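PDB 2ZO4: metallo-beta-lactamase family protein from Thermus thermophilus, which probably acts as a zinc-dependent hydrolase of the metallo-beta-lactamase superfamily, with two zinc ions held in its active site and a substrate not yet established. Local coordinates for residues Leu166-His171 against Asp219-Leu224; Lys195-Val200 against Glu245-His250. All coordinates share one frame; numbering follows the deposited sequence.

Interaction 1. Residues Leu166-His171 against Asp219-Leu224. With ZN (zinc ion), chain B.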
loop_
_atom_site.group_PDB
_atom_site.type_symbol
_atom_site.label_atom_id
_atom_site.label_comp_id
_atom_site.label_asym_id
_atom_site.label_seq_id
_atom_site.Cartn_x
_atom_site.Cartn_y
_atom_site.Cartn_z
ATOM N N LEU A 166 -1.208 12.688 4.730
ATOM C CA LEU A 166 -1.856 12.840 3.430
ATOM C C LEU A 166 -2.554 11.552 3.043
ATOM O O LEU A 166 -1.904 10.577 2.672
ATOM C CB LEU A 166 -0.848 13.225 2.345
ATOM C CG LEU A 166 0.133 14.376 2.572
ATOM C CD1 LEU A 166 1.075 14.447 1.388
ATOM C CD2 LEU A 166 -0.586 15.714 2.777
ATOM N N TRP A 167 -3.881 11.556 3.146
ATOM C CA TRP A 167 -4.696 10.432 2.715
ATOM C C TRP A 167 -4.572 10.303 1.206
ATOM O O TRP A 167 -4.905 11.229 0.453
ATOM C CB TRP A 167 -6.154 10.627 3.134
ATOM C CG TRP A 167 -7.089 9.508 2.750
ATOM C CD1 TRP A 167 -6.827 8.165 2.775
ATOM C CD2 TRP A 167 -8.448 9.642 2.312
ATOM N NE1 TRP A 167 -7.936 7.456 2.371
ATOM C CE2 TRP A 167 -8.945 8.337 2.082
ATOM C CE3 TRP A 167 -9.295 10.739 2.094
ATOM C CZ2 TRP A 167 -10.254 8.098 1.640
ATOM C CZ3 TRP A 167 -10.598 10.501 1.648
ATOM C CH2 TRP A 167 -11.061 9.191 1.425
ATOM N N THR A 168 -4.047 9.159 0.781
ATOM C CA THR A 168 -3.781 8.883 -0.627
ATOM C C THR A 168 -4.350 7.509 -1.011
ATOM O O THR A 168 -3.591 6.551 -1.215
ATOM C CB THR A 168 -2.268 8.959 -0.936
ATOM O OG1 THR A 168 -1.526 8.459 0.184
ATOM C CG2 THR A 168 -1.842 10.410 -1.215
ATOM N N PRO A 169 -5.695 7.410 -1.108
ATOM C CA PRO A 169 -6.357 6.145 -1.422
ATOM C C PRO A 169 -6.061 5.678 -2.850
ATOM O O PRO A 169 -5.700 6.492 -3.703
ATOM C CB PRO A 169 -7.842 6.483 -1.270
ATOM C CG PRO A 169 -7.917 7.951 -1.547
ATOM C CD PRO A 169 -6.669 8.507 -0.948
ATOM N N GLY A 170 -6.207 4.377 -3.092
ATOM C CA GLY A 170 -5.933 3.788 -4.398
ATOM C C GLY A 170 -5.179 2.485 -4.262
ATOM O O GLY A 170 -5.737 1.408 -4.480
ATOM N N HIS A 171 -3.904 2.582 -3.897
ATOM C CA HIS A 171 -3.100 1.409 -3.581
ATOM C C HIS A 171 -3.692 0.649 -2.388
ATOM O O HIS A 171 -3.705 -0.579 -2.367
ATOM C CB HIS A 171 -1.657 1.814 -3.299
ATOM C CG HIS A 171 -0.770 0.662 -2.946
ATOM N ND1 HIS A 171 -0.305 -0.231 -3.886
ATOM C CD2 HIS A 171 -0.281 0.245 -1.756
ATOM C CE1 HIS A 171 0.446 -1.141 -3.293
ATOM N NE2 HIS A 171 0.478 -0.875 -2.001
ATOM N N ASP A 219 -2.455 12.971 -8.646
ATOM C CA ASP A 219 -2.672 14.402 -8.883
ATOM C C ASP A 219 -2.309 15.224 -7.652
ATOM O O ASP A 219 -1.603 16.227 -7.759
ATOM C CB ASP A 219 -4.134 14.676 -9.253
ATOM C CG ASP A 219 -4.429 14.461 -10.727
ATOM O OD1 ASP A 219 -3.620 14.880 -11.586
ATOM O OD2 ASP A 219 -5.494 13.879 -11.033
ATOM N N ARG A 220 -2.799 14.786 -6.490
ATOM C CA ARG A 220 -2.550 15.450 -5.208
ATOM C C ARG A 220 -1.049 15.523 -4.917
ATOM O O ARG A 220 -0.535 16.587 -4.577
ATOM C CB ARG A 220 -3.291 14.717 -4.080
ATOM C CG ARG A 220 -3.512 15.526 -2.803
ATOM C CD ARG A 220 -2.645 15.031 -1.644
ATOM N NE ARG A 220 -2.930 15.751 -0.401
ATOM C CZ ARG A 220 -3.797 15.356 0.533
ATOM N NH1 ARG A 220 -4.481 14.226 0.396
ATOM N NH2 ARG A 220 -3.975 16.097 1.622
ATOM N N LEU A 221 -0.356 14.396 -5.080
ATOM C CA LEU A 221 1.096 14.333 -4.884
ATOM C C LEU A 221 1.873 15.144 -5.921
ATOM O O LEU A 221 2.908 15.721 -5.597
ATOM C CB LEU A 221 1.591 12.881 -4.876
ATOM C CG LEU A 221 1.047 11.952 -3.785
ATOM C CD1 LEU A 221 1.662 10.557 -3.920
ATOM C CD2 LEU A 221 1.277 12.524 -2.384
ATOM N N ALA A 222 1.372 15.188 -7.153
ATOM C CA ALA A 222 2.015 15.951 -8.227
ATOM C C ALA A 222 2.082 17.450 -7.916
ATOM O O ALA A 222 3.083 18.101 -8.211
ATOM C CB ALA A 222 1.310 15.713 -9.551
ATOM N N ASP A 223 1.018 17.975 -7.311
ATOM C CA ASP A 223 0.901 19.402 -6.994
ATOM C C ASP A 223 1.432 19.754 -5.606
ATOM O O ASP A 223 1.421 20.924 -5.210
ATOM C CB ASP A 223 -0.563 19.851 -7.113
ATOM C CG ASP A 223 -1.140 19.616 -8.499
ATOM O OD1 ASP A 223 -0.482 19.982 -9.497
ATOM O OD2 ASP A 223 -2.264 19.073 -8.594
ATOM N N LEU A 224 1.901 18.745 -4.874
ATOM C CA LEU A 224 2.339 18.926 -3.489
ATOM C C LEU A 224 3.510 19.895 -3.343
ATOM O O LEU A 224 3.547 20.688 -2.401
ATOM C CB LEU A 224 2.693 17.573 -2.852
ATOM C CG LEU A 224 2.886 17.489 -1.334
ATOM C CD1 LEU A 224 1.613 17.864 -0.555
ATOM C CD2 LEU A 224 3.352 16.090 -0.954
HETATM ZN ZN ZN B . 1.321 -1.947 -0.422
HETATM O O HOH W 1 2.869 -3.210 -0.197
#
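The flat guanidinium of Arg-220 carries Leu-166 on one face: CB of Leu-166 stands over its centre, 4.1 Å above the plane, and CD2 of the same leucine comes 3.6 Å from NH2. Near the plane, at the edge, sits the carbonyl O of Trp-167, 3.0 Å from NH1 of Arg-220, but the angle is too poor for a hydrogen bond. A bend at chi2 (-109°) in the arginine chain turns the guanidinium over the strand, where NH2 finds its charge partner in Asp-152. The Trp-167 ring has CD of Pro-169 over one face, offset toward the rim, and its NE1 donates to the carbonyl O of Asp-173. Away from the guanidinium, the contact is apolar. Leu-166 CD1 and Leu-224 CD2 meet tip to tip at 3.7 Å, while Thr-168 crosses Leu-221 at about a right angle, Thr-168 CG2 to Leu-221 CD2 at 3.9 Å. Farther along, His-171 NE2 binds a zinc ion at 2.1 Å, in a site completed by His-70, His-72, Asp-190 and a water. The end of strand 161-167 and Thr-168 after it thus pack on the last turn of helix 210-222 and on Leu-224, with Leu-186 of strand 185-189 and Tyr-179 of strand 176-180 lining the same leucine cluster.

Interaction 2. Residues Lys195-Val200 against Glu245-His250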
loop_
_atom_site.group_PDB
_atom_site.type_symbol
_atom_site.label_atom_id
_atom_site.label_comp_id
_atom_site.label_asym_id
_atom_site.label_seq_id
_atom_site.Cartn_x
_atom_site.Cartn_y
_atom_site.Cartn_z
ATOM N N LYS A 195 10.170 2.656 -9.978
ATOM C CA LYS A 195 10.470 1.728 -11.083
ATOM C C LYS A 195 9.215 1.217 -11.775
ATOM O O LYS A 195 9.116 1.219 -13.008
ATOM C CB LYS A 195 11.330 0.559 -10.593
ATOM N N VAL A 196 8.261 0.785 -10.960
ATOM C CA VAL A 196 7.013 0.214 -11.435
ATOM C C VAL A 196 5.856 1.029 -10.877
ATOM O O VAL A 196 6.064 2.014 -10.155
ATOM C CB VAL A 196 6.864 -1.260 -10.976
ATOM C CG1 VAL A 196 7.837 -2.154 -11.719
ATOM C CG2 VAL A 196 7.074 -1.382 -9.466
ATOM N N SER A 197 4.639 0.628 -11.218
ATOM C CA SER A 197 3.475 1.170 -10.551
ATOM C C SER A 197 3.190 0.329 -9.321
ATOM O O SER A 197 3.227 -0.905 -9.389
ATOM C CB SER A 197 2.252 1.181 -11.467
ATOM O OG SER A 197 1.112 1.640 -10.756
ATOM N N PRO A 198 2.921 0.992 -8.184
ATOM C CA PRO A 198 2.356 0.246 -7.071
ATOM C C PRO A 198 1.018 -0.360 -7.483
ATOM O O PRO A 198 0.301 0.219 -8.308
ATOM C CB PRO A 198 2.157 1.311 -5.987
ATOM C CG PRO A 198 2.237 2.624 -6.687
ATOM C CD PRO A 198 3.132 2.414 -7.856
ATOM N N ASN A 199 0.701 -1.523 -6.927
ATOM C CA ASN A 199 -0.573 -2.190 -7.183
ATOM C C ASN A 199 -1.756 -1.243 -6.975
ATOM O O ASN A 199 -1.757 -0.423 -6.056
ATOM C CB ASN A 199 -0.717 -3.412 -6.268
ATOM C CG ASN A 199 -1.598 -4.501 -6.865
ATOM O OD1 ASN A 199 -1.253 -5.111 -7.883
ATOM N ND2 ASN A 199 -2.734 -4.762 -6.222
ATOM N N VAL A 200 -2.738 -1.329 -7.860
ATOM C CA VAL A 200 -4.048 -0.753 -7.604
ATOM C C VAL A 200 -5.060 -1.886 -7.771
ATOM O O VAL A 200 -5.558 -2.144 -8.870
ATOM C CB VAL A 200 -4.347 0.493 -8.495
ATOM C CG1 VAL A 200 -4.289 0.154 -9.988
ATOM C CG2 VAL A 200 -5.678 1.104 -8.124
ATOM N N GLU A 245 3.265 12.141 -12.762
ATOM C CA GLU A 245 2.802 12.287 -14.139
ATOM C C GLU A 245 3.099 11.047 -14.981
ATOM O O GLU A 245 2.298 10.681 -15.835
ATOM C CB GLU A 245 3.386 13.546 -14.799
ATOM C CG GLU A 245 2.797 14.867 -14.279
ATOM C CD GLU A 245 1.281 14.965 -14.448
ATOM O OE1 GLU A 245 0.766 14.619 -15.538
ATOM O OE2 GLU A 245 0.603 15.402 -13.489
ATOM N N GLU A 246 4.240 10.406 -14.730
ATOM C CA GLU A 246 4.600 9.153 -15.403
ATOM C C GLU A 246 3.647 8.002 -15.059
ATOM O O GLU A 246 3.305 7.198 -15.924
ATOM C CB GLU A 246 6.045 8.752 -15.081
ATOM C CG GLU A 246 7.105 9.554 -15.837
ATOM C CD GLU A 246 8.525 9.323 -15.328
ATOM O OE1 GLU A 246 8.741 8.460 -14.443
ATOM O OE2 GLU A 246 9.438 10.016 -15.826
ATOM N N LEU A 247 3.225 7.929 -13.799
ATOM C CA LEU A 247 2.314 6.870 -13.349
ATOM C C LEU A 247 0.892 7.090 -13.853
ATOM O O LEU A 247 0.155 6.133 -14.093
ATOM C CB LEU A 247 2.340 6.738 -11.826
ATOM C CG LEU A 247 3.594 6.077 -11.250
ATOM C CD1 LEU A 247 3.646 6.230 -9.736
ATOM C CD2 LEU A 247 3.662 4.612 -11.649
ATOM N N LYS A 248 0.525 8.359 -14.008
ATOM C CA LYS A 248 -0.713 8.750 -14.667
ATOM C C LYS A 248 -0.730 8.199 -16.092
ATOM O O LYS A 248 -1.670 7.509 -16.489
ATOM C CB LYS A 248 -0.792 10.272 -14.722
ATOM C CG LYS A 248 -2.086 10.847 -14.237
ATOM C CD LYS A 248 -2.073 10.949 -12.732
ATOM C CE LYS A 248 -3.065 11.985 -12.249
ATOM N NZ LYS A 248 -4.492 11.544 -12.331
ATOM N N ALA A 249 0.332 8.501 -16.839
ATOM C CA ALA A 249 0.472 8.087 -18.234
ATOM C C ALA A 249 0.535 6.569 -18.367
ATOM O O ALA A 249 -0.044 5.999 -19.293
ATOM C CB ALA A 249 1.710 8.736 -18.861
ATOM N N HIS A 250 1.233 5.930 -17.431
ATOM C CA HIS A 250 1.327 4.472 -17.349
ATOM C C HIS A 250 -0.047 3.808 -17.302
ATOM O O HIS A 250 -0.332 2.902 -18.080
ATOM C CB HIS A 250 2.155 4.062 -16.122
ATOM C CG HIS A 250 2.188 2.585 -15.878
ATOM N ND1 HIS A 250 2.857 1.708 -16.704
ATOM C CD2 HIS A 250 1.629 1.829 -14.902
ATOM C CE1 HIS A 250 2.711 0.476 -16.247
ATOM N NE2 HIS A 250 1.970 0.522 -15.154
#
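Ser-197, the residue that meets helix 240-261 most closely here, has its OG gripped by two groups: it donates to the carbonyl O of Pro-198 at 2.9 Å, and it is also hydrogen-bonded to NE2 of His-251, on the helix. The donor lies 30° out of the Pro-198 carbonyl plane, with a C=O...OG angle of 128°. The hydroxyl is put there by a chi1 of 176°, which sets OG opposite the backbone N and alongside the carbonyl carbon, facing the chain that follows.

Between the loop and the helix, carbon does the touching. CD2 of Leu-247 presses on the serine from the helix side, 3.6 Å from Ser-197 CA and nearly as close to CB. The other branch of Leu-247, CD1, reaches CD of Pro-198 at 4.3 Å, so the forked end of the leucine spans two consecutive loop residues. One turn on, His-250 brings its CD2 within 3.6 Å of Ser-197 CB; the imidazole is oblique to the serine, and no hydrogen bond passes between the two residues. Leu-247 also leans on Leu-218 of helix 210-222 and on Leu-192. Ser-197 thus sits in the middle of the apolar touching, with His-250 at the edge.

Pro-198 faces the metal centre as well, its side chain about 4 Å from those of His-171 and Asp-190 and about 7 Å from a bound zinc. It packs behind these two ligands in a second-shell loop that follows strand 185-189, and helix 240-261 backs that loop one layer further out from the dinuclear zinc site of a metallo-beta-lactamase fold.

How the interactions relate
From the N terminus, segment 166-171 comes first, leaving strand 161-167 for the zinc site; 195-200 follows in the loop beyond strand 185-189. Next come 219-224, which closes interaction 1 over 47 intervening residues, and 245-250, which closes interaction 2 over 44. The segments alternate, so the two loops cross rather than nest. They also touch directly: His-171 ND1 lies 2.6 Å from Asn-199 O, a probable hydrogen bond that joins the two zinc-side segments, and Asp-219 OD2 forms a salt bridge with Lys-248 NZ at 2.9 Å, joining the two helices. Together they tie the five-stranded sheet and the metal-site loops to helices 210-222 and 240-261.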